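Local atomic coordinates of tyrosinase (Aspergillus oryzae, PDB entry 6JU8), a protein that probably oxidises L-tyrosine and L-dopa to L-dopaquinone with molecular oxygen, using a dinuclear copper centre held by histidines. Residues L62-L67 / Y368-W373; A73-W78 / G90-F95; T237-L242 / N337-F342; D406-F411 / F424-V429. The protein carries 1 engineered substitution. All blocks are in the same frame, centred on the assembly; numbering follows the deposited sequence.

Contact 1 (L62-L67 / Y368-W373); sequences LSYFRL and YDPIFW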
# COMPACT_ATOMS: atom_id res chain seq x y z
N LEU A 62 -11.05 14.11 23.21
CA LEU A 62 -11.87 13.73 22.05
C LEU A 62 -11.09 13.75 20.74
O LEU A 62 -11.70 13.74 19.67
CB LEU A 62 -13.12 14.63 21.98
CG LEU A 62 -13.98 14.68 23.24
CD1 LEU A 62 -15.22 15.53 22.99
CD2 LEU A 62 -14.41 13.28 23.68
N SER A 63 -9.76 13.79 20.83
CA SER A 63 -8.95 13.57 19.63
C SER A 63 -9.02 12.10 19.22
O SER A 63 -9.26 11.22 20.07
CB SER A 63 -7.49 13.96 19.85
OG SER A 63 -6.90 13.16 20.88
N TYR A 64 -8.75 11.81 17.95
CA TYR A 64 -8.73 10.41 17.54
C TYR A 64 -7.75 9.58 18.34
O TYR A 64 -8.05 8.47 18.81
CB TYR A 64 -8.40 10.33 16.04
CG TYR A 64 -8.52 8.92 15.50
CD1 TYR A 64 -9.73 8.45 14.97
CD2 TYR A 64 -7.42 8.07 15.50
CE1 TYR A 64 -9.83 7.16 14.47
CE2 TYR A 64 -7.51 6.77 15.01
CZ TYR A 64 -8.72 6.33 14.51
OH TYR A 64 -8.80 5.05 14.01
N PHE A 65 -6.54 10.12 18.53
CA PHE A 65 -5.52 9.38 19.26
C PHE A 65 -6.05 9.01 20.65
O PHE A 65 -5.92 7.88 21.12
CB PHE A 65 -4.22 10.18 19.40
CG PHE A 65 -3.15 9.40 20.12
CD1 PHE A 65 -3.14 9.30 21.51
CD2 PHE A 65 -2.14 8.75 19.39
CE1 PHE A 65 -2.17 8.56 22.18
CE2 PHE A 65 -1.19 8.01 20.05
CZ PHE A 65 -1.18 7.93 21.42
N ARG A 66 -6.64 9.98 21.36
CA ARG A 66 -7.08 9.69 22.73
C ARG A 66 -8.28 8.77 22.75
O ARG A 66 -8.42 7.96 23.68
CB ARG A 66 -7.35 10.99 23.47
CG ARG A 66 -6.13 11.86 23.72
CD ARG A 66 -5.18 11.29 24.76
NE ARG A 66 -5.83 10.96 26.03
CZ ARG A 66 -6.19 11.84 26.94
NH1 ARG A 66 -6.01 13.14 26.74
NH2 ARG A 66 -6.79 11.44 28.07
N LEU A 67 -9.19 8.86 21.79
CA LEU A 67 -10.31 7.92 21.73
C LEU A 67 -9.85 6.50 21.44
O LEU A 67 -10.27 5.56 22.13
CB LEU A 67 -11.31 8.38 20.65
CG LEU A 67 -12.03 9.68 20.99
CD1 LEU A 67 -12.77 10.18 19.76
CD2 LEU A 67 -12.99 9.45 22.15
N TYR A 368 -6.11 2.17 16.68
CA TYR A 368 -5.57 3.28 15.89
C TYR A 368 -5.95 3.14 14.43
O TYR A 368 -6.04 4.14 13.71
CB TYR A 368 -4.04 3.44 16.09
CG TYR A 368 -3.81 3.89 17.51
CD1 TYR A 368 -4.04 5.19 17.89
CD2 TYR A 368 -3.41 2.99 18.48
CE1 TYR A 368 -3.85 5.60 19.21
CE2 TYR A 368 -3.25 3.38 19.80
CZ TYR A 368 -3.46 4.68 20.18
OH TYR A 368 -3.33 5.10 21.47
N ASP A 369 -6.18 1.91 13.95
CA ASP A 369 -6.52 1.75 12.54
C ASP A 369 -7.99 2.10 12.36
O ASP A 369 -8.82 1.47 13.04
CB ASP A 369 -6.27 0.31 12.09
CG ASP A 369 -6.42 0.15 10.58
OD1 ASP A 369 -7.38 0.76 10.04
OD2 ASP A 369 -5.63 -0.61 9.97
N PRO A 370 -8.35 3.05 11.51
CA PRO A 370 -9.77 3.44 11.40
C PRO A 370 -10.72 2.30 11.07
O PRO A 370 -11.92 2.41 11.36
CB PRO A 370 -9.73 4.49 10.26
CG PRO A 370 -8.37 5.11 10.42
CD PRO A 370 -7.45 3.94 10.70
N ILE A 371 -10.27 1.21 10.43
CA ILE A 371 -11.18 0.09 10.21
C ILE A 371 -11.63 -0.58 11.51
O ILE A 371 -12.66 -1.27 11.52
CB ILE A 371 -10.58 -0.96 9.25
CG1 ILE A 371 -11.70 -1.79 8.61
CG2 ILE A 371 -9.52 -1.80 9.94
CD1 ILE A 371 -11.23 -2.81 7.60
N PHE A 372 -10.88 -0.42 12.59
CA PHE A 372 -11.25 -0.97 13.90
C PHE A 372 -12.73 -0.71 14.18
O PHE A 372 -13.48 -1.59 14.61
CB PHE A 372 -10.39 -0.33 15.00
CG PHE A 372 -10.81 -0.72 16.39
CD1 PHE A 372 -11.78 0.01 17.06
CD2 PHE A 372 -10.21 -1.82 17.02
CE1 PHE A 372 -12.17 -0.37 18.34
CE2 PHE A 372 -10.57 -2.19 18.29
CZ PHE A 372 -11.55 -1.45 18.94
N TRP A 373 -13.15 0.53 14.00
CA TRP A 373 -14.48 0.96 14.42
C TRP A 373 -15.56 0.38 13.52
O TRP A 373 -16.67 0.12 13.97
CB TRP A 373 -14.50 2.49 14.38
CG TRP A 373 -13.34 3.11 15.10
CD1 TRP A 373 -12.14 3.52 14.56
CD2 TRP A 373 -13.27 3.43 16.50
NE1 TRP A 373 -11.33 4.04 15.53
CE2 TRP A 373 -12.00 4.01 16.74
CE3 TRP A 373 -14.15 3.28 17.59
CZ2 TRP A 373 -11.61 4.44 18.00
CZ3 TRP A 373 -13.75 3.71 18.85
CH2 TRP A 373 -12.48 4.29 19.05
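Tyr64 drives its phenol into the turn that starts at Tyr368, and the tight half of this contact gathers round that one hydroxyl. Its CG lies anti to the backbone N (chi1 -173°), which carries the ring out from the first turn of helix 64-69. There Tyr64 OH donates to Tyr368 O at 2.9 Å, coming from well above the carbonyl plane rather than along a lone pair. It also accepts from Trp373 NE1 at 3.1 Å, lying almost exactly in the indole plane. Two bonds thus fix the buried oxygen, while the Pro370 ring packs beside it, CG 3.6 Å from Tyr64 OH. The chain here is entering helix 371-389 of the copper-binding helical core of tyrosinase; His376, a copper ligand, follows Trp373 by one turn. Asp369 prepares the entry by accepting from Ile371 N, and its other oxygen forms a salt bridge with Lys239. Beside this cluster, Tyr368 OH sits over one face of Phe65, 3.6 Å from Phe65 CZ and offset toward the rim. The two rings meet obliquely, with planes 44° apart, and the same hydroxyl is bonded to Ala73. The loose side is also buried: the edge of the Trp373 ring faces Leu67 O, 4.0 Å from Trp373 CH2, that oxygen is bonded to Tyr110, and the Leu67 side chain packs on helix 103-129.

Contact 2 (A73-W78 / G90-F95); sequences APWTEW and GNPTGF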
# COMPACT_ATOMS: atom_id res chain seq x y z
N ALA A 73 -2.98 0.63 24.43
CA ALA A 73 -1.82 1.49 24.63
C ALA A 73 -2.17 2.91 24.21
O ALA A 73 -2.95 3.08 23.26
CB ALA A 73 -0.63 0.96 23.82
N PRO A 74 -1.60 3.95 24.82
CA PRO A 74 -0.51 3.89 25.79
C PRO A 74 -0.90 3.68 27.25
O PRO A 74 -0.07 3.87 28.15
CB PRO A 74 0.14 5.29 25.63
CG PRO A 74 -1.02 6.17 25.26
CD PRO A 74 -1.88 5.34 24.35
N TRP A 75 -2.14 3.30 27.50
CA TRP A 75 -2.61 2.88 28.81
C TRP A 75 -2.70 4.04 29.79
O TRP A 75 -2.28 3.92 30.95
CB TRP A 75 -1.71 1.76 29.35
CG TRP A 75 -1.53 0.62 28.39
CD1 TRP A 75 -2.50 -0.19 27.85
CD2 TRP A 75 -0.28 0.14 27.89
NE1 TRP A 75 -1.93 -1.13 27.02
CE2 TRP A 75 -0.56 -0.95 27.03
CE3 TRP A 75 1.04 0.54 28.08
CZ2 TRP A 75 0.44 -1.66 26.35
CZ3 TRP A 75 2.03 -0.16 27.41
CH2 TRP A 75 1.73 -1.24 26.57
N THR A 76 -3.29 5.15 29.35
CA THR A 76 -3.41 6.34 30.19
C THR A 76 -4.85 6.55 30.65
O THR A 76 -5.77 5.87 30.24
CB THR A 76 -2.98 7.63 29.44
OG1 THR A 76 -3.96 7.93 28.44
CG2 THR A 76 -1.65 7.47 28.74
N GLU A 77 -5.03 7.58 31.49
CA GLU A 77 -6.33 8.06 31.90
C GLU A 77 -7.16 8.51 30.70
O GLU A 77 -6.63 8.91 29.67
CB GLU A 77 -6.21 9.19 32.92
CG GLU A 77 -5.86 10.53 32.32
CD GLU A 77 -7.03 11.35 31.83
OE1 GLU A 77 -8.17 11.36 32.34
OE2 GLU A 77 -6.81 12.05 30.83
N TRP A 78 -8.48 8.41 30.88
CA TRP A 78 -9.41 9.03 29.95
C TRP A 78 -10.63 9.47 30.74
O TRP A 78 -11.09 8.73 31.63
CB TRP A 78 -9.79 8.08 28.79
CG TRP A 78 -10.61 8.82 27.77
CD1 TRP A 78 -10.14 9.60 26.74
CD2 TRP A 78 -12.04 8.86 27.66
NE1 TRP A 78 -11.18 10.11 26.03
CE2 TRP A 78 -12.36 9.67 26.55
CE3 TRP A 78 -13.07 8.26 28.40
CZ2 TRP A 78 -13.69 9.93 26.16
CZ3 TRP A 78 -14.37 8.52 28.00
CH2 TRP A 78 -14.66 9.32 26.91
N GLY A 90 -0.31 -9.85 33.73
CA GLY A 90 0.28 -8.83 34.59
C GLY A 90 0.83 -7.65 33.82
O GLY A 90 1.51 -6.80 34.41
N ASN A 91 0.57 -7.54 32.52
CA ASN A 91 1.07 -6.43 31.73
C ASN A 91 0.09 -5.26 31.75
O ASN A 91 -1.10 -5.48 31.94
CB ASN A 91 1.27 -6.82 30.27
CG ASN A 91 2.43 -7.78 30.12
OD1 ASN A 91 3.35 -7.78 30.94
ND2 ASN A 91 2.34 -8.61 29.08
N PRO A 92 0.59 -4.06 31.53
CA PRO A 92 -0.34 -2.94 31.39
C PRO A 92 -1.37 -3.25 30.31
O PRO A 92 -1.06 -3.84 29.28
CB PRO A 92 0.57 -1.79 30.95
CG PRO A 92 1.91 -2.16 31.54
CD PRO A 92 2.00 -3.66 31.43
N THR A 93 -2.60 -2.83 30.54
CA THR A 93 -3.66 -3.08 29.56
C THR A 93 -4.63 -1.91 29.56
O THR A 93 -4.57 -1.04 30.45
CB THR A 93 -4.33 -4.42 29.88
OG1 THR A 93 -5.12 -4.87 28.77
CG2 THR A 93 -5.26 -4.24 31.07
N GLY A 94 -5.49 -1.86 28.56
CA GLY A 94 -6.43 -0.77 28.39
C GLY A 94 -7.75 -1.04 29.09
O GLY A 94 -7.92 -2.02 29.83
N PHE A 95 -8.70 -0.12 28.84
CA PHE A 95 -10.02 -0.28 29.45
C PHE A 95 -10.82 -1.36 28.75
O PHE A 95 -11.84 -1.80 29.28
CB PHE A 95 -10.81 1.02 29.38
CG PHE A 95 -10.24 2.12 30.25
CD1 PHE A 95 -10.42 2.05 31.62
CD2 PHE A 95 -9.58 3.22 29.73
CE1 PHE A 95 -9.93 3.05 32.45
CE2 PHE A 95 -9.06 4.22 30.55
CZ PHE A 95 -9.28 4.14 31.91
O HOH W 1 -4.06 1.29 32.00
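Trp75 and Pro92 make the main apolar contact between these two loop segments. Pro92 CB stands over the six-membered ring of the indole, 3.9 Å from its centroid and 22° off the normal, in a CH-pi contact. Ala73 CA lies against the opposite face, so the tryptophan is sandwiched between a residue of its own segment and one of the other segment. Its torsions, chi1 -52° and chi2 -59°, together set the five-membered ring against the opposing backbone, with Trp75 CD1 3.2 Å from Thr93 C. A second, slighter apolar patch is built by Phe95: CE2 of its ring approaches Trp78 CB at 4.3 Å and lies 3.7 Å from Thr76 O, and the ring also packs on Trp106. Polar contacts are sparse: one water joins the backbones, donating to Thr93 O at 2.8 Å and weakly to Trp75 O. Both segments belong to the loop between helix 64-69 and helix 103-129, which carries copper ligands on either side of the contact: His71 precedes it and His98 follows. No direct hydrogen bond crosses between the segments, which implies that this surface contact depends on dispersion, CH-pi attraction and a single water bridge, with the carbonyls of Trp75 and Thr93 linked through solvent.

Contact 3 (T237-L242 / N337-F342); sequences TTKYGL and NWVGGF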
# COMPACT_ATOMS: atom_id res chain seq x y z
N THR A 237 -0.38 3.85 11.06
CA THR A 237 -0.89 2.49 11.15
C THR A 237 -0.63 1.76 9.82
O THR A 237 -0.50 2.41 8.77
CB THR A 237 -2.40 2.49 11.46
OG1 THR A 237 -3.12 3.23 10.45
CG2 THR A 237 -2.68 3.16 12.80
N THR A 238 -0.50 0.45 9.91
CA THR A 238 -0.25 -0.39 8.75
C THR A 238 -1.07 -1.67 8.82
O THR A 238 -1.39 -2.15 9.91
CB THR A 238 1.25 -0.68 8.60
OG1 THR A 238 1.50 -1.47 7.41
CG2 THR A 238 1.83 -1.46 9.78
N LYS A 239 -1.42 -2.20 7.66
CA LYS A 239 -1.95 -3.56 7.50
C LYS A 239 -0.85 -4.39 6.86
O LYS A 239 -0.51 -4.07 5.69
CB LYS A 239 -3.24 -3.58 6.67
CG LYS A 239 -4.36 -2.68 7.22
CD LYS A 239 -5.41 -2.47 6.11
CE LYS A 239 -6.60 -1.65 6.59
NZ LYS A 239 -6.16 -0.33 7.10
N TYR A 240 -0.26 -5.35 7.54
CA TYR A 240 0.75 -6.28 7.07
C TYR A 240 2.13 -5.67 6.82
O TYR A 240 3.03 -6.42 6.42
CB TYR A 240 0.31 -7.03 5.79
CG TYR A 240 -0.75 -8.07 6.05
CD1 TYR A 240 -2.09 -7.71 6.18
CD2 TYR A 240 -0.42 -9.44 6.16
CE1 TYR A 240 -3.09 -8.65 6.41
CE2 TYR A 240 -1.41 -10.37 6.41
CZ TYR A 240 -2.74 -9.97 6.53
OH TYR A 240 -3.68 -10.96 6.79
N GLY A 241 2.35 -4.37 7.02
CA GLY A 241 3.63 -3.80 6.60
C GLY A 241 4.83 -3.95 7.51
O GLY A 241 5.91 -3.50 7.09
N LEU A 242 4.69 -4.56 8.68
CA LEU A 242 5.83 -4.77 9.57
C LEU A 242 6.35 -6.19 9.47
O LEU A 242 5.63 -7.13 9.84
CB LEU A 242 5.46 -4.52 11.04
CG LEU A 242 4.75 -3.18 11.29
CD1 LEU A 242 4.45 -3.02 12.79
CD2 LEU A 242 5.54 -2.00 10.75
N ASN A 337 -6.91 -10.41 13.19
CA ASN A 337 -5.63 -10.92 12.69
C ASN A 337 -5.56 -10.80 11.17
O ASN A 337 -4.51 -10.43 10.61
CB ASN A 337 -5.47 -12.39 13.09
CG ASN A 337 -5.16 -12.55 14.56
OD1 ASN A 337 -4.72 -11.61 15.22
ND2 ASN A 337 -5.38 -13.77 15.04
N TRP A 338 -6.65 -11.16 10.51
CA TRP A 338 -6.63 -11.24 9.04
C TRP A 338 -6.58 -9.85 8.42
O TRP A 338 -6.03 -9.69 7.34
CB TRP A 338 -7.84 -12.04 8.52
CG TRP A 338 -7.86 -13.44 9.06
CD1 TRP A 338 -6.82 -14.15 9.57
CD2 TRP A 338 -9.03 -14.26 9.15
NE1 TRP A 338 -7.28 -15.39 9.97
CE2 TRP A 338 -8.62 -15.48 9.72
CE3 TRP A 338 -10.38 -14.11 8.80
CZ2 TRP A 338 -9.49 -16.55 9.97
CZ3 TRP A 338 -11.23 -15.16 9.04
CH2 TRP A 338 -10.80 -16.38 9.61
N VAL A 339 -7.15 -8.84 9.08
CA VAL A 339 -7.09 -7.47 8.56
C VAL A 339 -5.71 -6.88 8.81
O VAL A 339 -5.15 -6.22 7.93
CB VAL A 339 -8.15 -6.59 9.23
CG1 VAL A 339 -7.98 -5.12 8.87
CG2 VAL A 339 -9.55 -7.05 8.82
N GLY A 340 -5.16 -7.07 10.00
CA GLY A 340 -3.97 -6.35 10.42
C GLY A 340 -2.68 -6.99 9.95
O GLY A 340 -1.68 -6.30 9.76
N GLY A 341 -2.70 -8.32 9.82
CA GLY A 341 -1.47 -9.08 9.60
C GLY A 341 -0.96 -9.58 10.94
O GLY A 341 -0.78 -8.78 11.86
N PHE A 342 -0.76 -10.90 11.02
CA PHE A 342 -0.51 -11.56 12.29
C PHE A 342 0.82 -12.29 12.34
O PHE A 342 1.04 -13.04 13.30
CB PHE A 342 -1.69 -12.52 12.63
CG PHE A 342 -1.92 -13.54 11.54
CD1 PHE A 342 -1.36 -14.80 11.62
CD2 PHE A 342 -2.67 -13.23 10.42
CE1 PHE A 342 -1.53 -15.72 10.59
CE2 PHE A 342 -2.84 -14.13 9.38
CZ PHE A 342 -2.29 -15.39 9.48
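Tyr240 takes up a positive phi of 71° and turns its CG to the side of its own backbone N, anti to the carbonyl carbon; together these torsions lay its ring flat against Gly341. Gly341 CA sits almost on the ring normal, 3.3 Å from the centroid, a close CH-pi contact made possible because glycine presents no side chain to the ring. At the far edge, Tyr240 OH donates to Trp338 O at 2.7 Å, tilted somewhat out of the carbonyl plane, while at the near end Tyr240 N donates to Gly340 O at 2.8 Å. One residue therefore takes two carbonyls from the last turn of helix 328-340, with the ring spanning the gap between them. The carbonyl between those two fares differently. Val339 O is buried with no hydrogen-bonding partner, and Lys239 CB lies against it at 3.5 Å. Lys239 CA makes a weaker CA-H...O approach to Gly340 O at 3.6 Å, and the rest of its side chain runs on past the helix end to its partner Asp369. Ring packing extends outward too: Tyr240 touches Ala261 and Ala264 of helix 258-267 and Leu259 of the second subunit. Just beyond Tyr240, Gly241 and Leu242 both face Ala357 in a classic beta bulge. The contact as a whole shows a helix followed by a glycine of positive phi, with two of its last carbonyls taking hydrogen bonds from a neighbouring loop, on the helix that supplies the copper ligands His332 and His336.

Contact 4 (D406-F411 / F424-V429); sequences DDLRPF and FRSDDV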
# COMPACT_ATOMS: atom_id res chain seq x y z
N ASP A 406 -20.98 -5.28 36.01
CA ASP A 406 -19.69 -4.59 35.98
C ASP A 406 -19.82 -3.17 35.42
O ASP A 406 -20.48 -2.94 34.39
CB ASP A 406 -18.71 -5.34 35.07
CG ASP A 406 -18.19 -6.64 35.63
OD1 ASP A 406 -18.48 -7.01 36.78
OD2 ASP A 406 -17.44 -7.32 34.89
N ASP A 407 -19.14 -2.21 36.05
CA ASP A 407 -19.01 -0.89 35.45
C ASP A 407 -18.20 -0.99 34.16
O ASP A 407 -17.09 -1.54 34.14
CB ASP A 407 -18.27 0.03 36.43
CG ASP A 407 -19.14 0.54 37.56
OD1 ASP A 407 -20.38 0.53 37.47
OD2 ASP A 407 -18.53 0.93 38.58
N LEU A 408 -18.72 -0.43 33.09
CA LEU A 408 -18.01 -0.40 31.81
C LEU A 408 -17.18 0.87 31.72
O LEU A 408 -17.42 1.81 30.96
CB LEU A 408 -19.03 -0.51 30.68
CG LEU A 408 -19.93 -1.74 30.72
CD1 LEU A 408 -21.00 -1.66 29.62
CD2 LEU A 408 -19.12 -3.01 30.58
N ARG A 409 -16.14 0.89 32.57
CA ARG A 409 -15.20 2.01 32.61
C ARG A 409 -14.51 2.13 31.26
O ARG A 409 -14.22 1.10 30.63
CB ARG A 409 -14.16 1.75 33.72
CG ARG A 409 -14.79 1.69 35.12
CD ARG A 409 -13.70 1.60 36.20
NE ARG A 409 -12.51 0.98 35.66
CZ ARG A 409 -11.26 1.38 35.85
NH1 ARG A 409 -10.23 0.74 35.29
NH2 ARG A 409 -11.02 2.44 36.61
N PRO A 410 -14.21 3.33 30.78
CA PRO A 410 -14.34 4.61 31.46
C PRO A 410 -15.56 5.42 31.07
O PRO A 410 -15.56 6.66 31.20
CB PRO A 410 -13.06 5.30 30.92
CG PRO A 410 -13.12 4.94 29.46
CD PRO A 410 -13.52 3.48 29.47
N PHE A 411 -16.62 4.77 30.65
CA PHE A 411 -17.72 5.43 29.97
C PHE A 411 -18.77 5.96 30.94
O PHE A 411 -19.38 5.17 31.65
CB PHE A 411 -18.36 4.45 28.98
CG PHE A 411 -17.39 3.88 27.97
CD1 PHE A 411 -16.55 4.71 27.25
CD2 PHE A 411 -17.34 2.51 27.75
CE1 PHE A 411 -15.67 4.17 26.31
CE2 PHE A 411 -16.50 1.97 26.79
CZ PHE A 411 -15.68 2.82 26.06
N PHE A 424 -21.59 3.48 32.64
CA PHE A 424 -22.41 2.51 31.93
C PHE A 424 -22.32 1.12 32.56
O PHE A 424 -21.28 0.71 33.07
CB PHE A 424 -21.99 2.40 30.46
CG PHE A 424 -22.69 3.36 29.53
CD1 PHE A 424 -22.25 4.66 29.34
CD2 PHE A 424 -23.81 2.94 28.84
CE1 PHE A 424 -22.90 5.52 28.46
CE2 PHE A 424 -24.49 3.79 27.98
CZ PHE A 424 -24.02 5.08 27.80
N ARG A 425 -23.42 0.39 32.49
CA ARG A 425 -23.53 -1.02 32.82
C ARG A 425 -24.17 -1.73 31.63
O ARG A 425 -24.88 -1.09 30.85
CB ARG A 425 -24.35 -1.26 34.10
CG ARG A 425 -23.63 -0.63 35.29
CD ARG A 425 -23.45 -1.59 36.44
NE ARG A 425 -22.64 -0.96 37.49
CZ ARG A 425 -23.03 -0.92 38.75
NH1 ARG A 425 -24.19 -1.50 39.07
NH2 ARG A 425 -22.28 -0.35 39.68
N SER A 426 -23.96 -3.04 31.51
CA SER A 426 -24.43 -3.78 30.36
C SER A 426 -25.93 -3.65 30.17
O SER A 426 -26.40 -3.49 29.03
CB SER A 426 -24.04 -5.26 30.51
OG SER A 426 -22.62 -5.38 30.39
N ASP A 427 -26.72 -3.68 31.26
CA ASP A 427 -28.17 -3.59 31.06
C ASP A 427 -28.58 -2.27 30.44
O ASP A 427 -29.63 -2.19 29.79
CB ASP A 427 -28.88 -3.76 32.41
CG ASP A 427 -29.02 -5.19 32.85
OD1 ASP A 427 -28.92 -6.10 32.02
OD2 ASP A 427 -29.28 -5.44 34.03
N ASP A 428 -27.78 -1.21 30.58
CA ASP A 428 -28.08 0.09 29.99
C ASP A 428 -28.13 0.04 28.46
O ASP A 428 -28.85 0.83 27.85
CB ASP A 428 -27.06 1.16 30.38
CG ASP A 428 -27.01 1.42 31.87
OD1 ASP A 428 -28.05 1.29 32.55
OD2 ASP A 428 -25.92 1.74 32.39
N VAL A 429 -27.40 -0.93 27.89
CA VAL A 429 -27.33 -0.99 26.42
C VAL A 429 -27.88 -2.29 25.87
O VAL A 429 -27.63 -2.63 24.71
CB VAL A 429 -25.89 -0.73 25.91
CG1 VAL A 429 -25.45 0.65 26.36
CG2 VAL A 429 -24.93 -1.83 26.39
O HOH W 2 -21.96 -4.56 32.89
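Asp406 O lies 3.9 Å from Arg425 CD, where the chains flanking strands 412-415 and 420-423 extend the beta-hairpin by one bond, Phe424 N to Phe411 O, before the first segment departs from regular pairing. A water extends the link, donating to Asp406 O and accepting from Ser426 N. At Asp407 the contact becomes a salt bridge. Its OD1 receives Arg425 NE at 2.7 Å in the guanidinium plane and, more weakly, Arg425 NH2 at 3.0 Å, so a single carboxylate oxygen is gripped twice. NE comes from the anti side, well out of the carboxylate plane, and the two flat groups are turned 32° apart. A bend at chi2 (-128°) brings the arginine round to this position, although its first bond points away from the other segment. Leu408 follows as the centre of an inverse gamma turn. Its N donates to Phe424 O at 2.8 Å in a nearly straight bond (173°), and its CD1 lies 3.8 Å from Ser426 N, over the start of the 3-10 turn 426-428. After Arg409, a cis peptide leads into Pro410, whose CD lies over the centre of the Phe411 ring. That ring touches Val109 and Leu113 of helix 103-129. Phe411 closes the contact: its O accepts from Phe424 N at 3.0 Å and lies in the plane of the Phe424 ring at its edge, 3.7 Å from Phe424 CD1.

How the contacts relate
From the N terminus, residues 62-67 open contact 1 and wait some 300 residues for their partner. Within that long loop, contact 2 closes a short one between helices 64-69 and 103-129. Contact 3 then closes a longer loop, joining the chain after strand 225-229 to the end of helix 328-340. Both are nested inside contact 1, which shuts at the start of helix 371-389; contact 4 follows in series round a hairpin. No loops cross. Contact 1 touches both nested contacts through salt bridges, whereas contact 4 meets contact 2 where Pro410 packs on Trp78 and Phe95. Contacts 3 and 4 lie on opposite sides of the chain's centre.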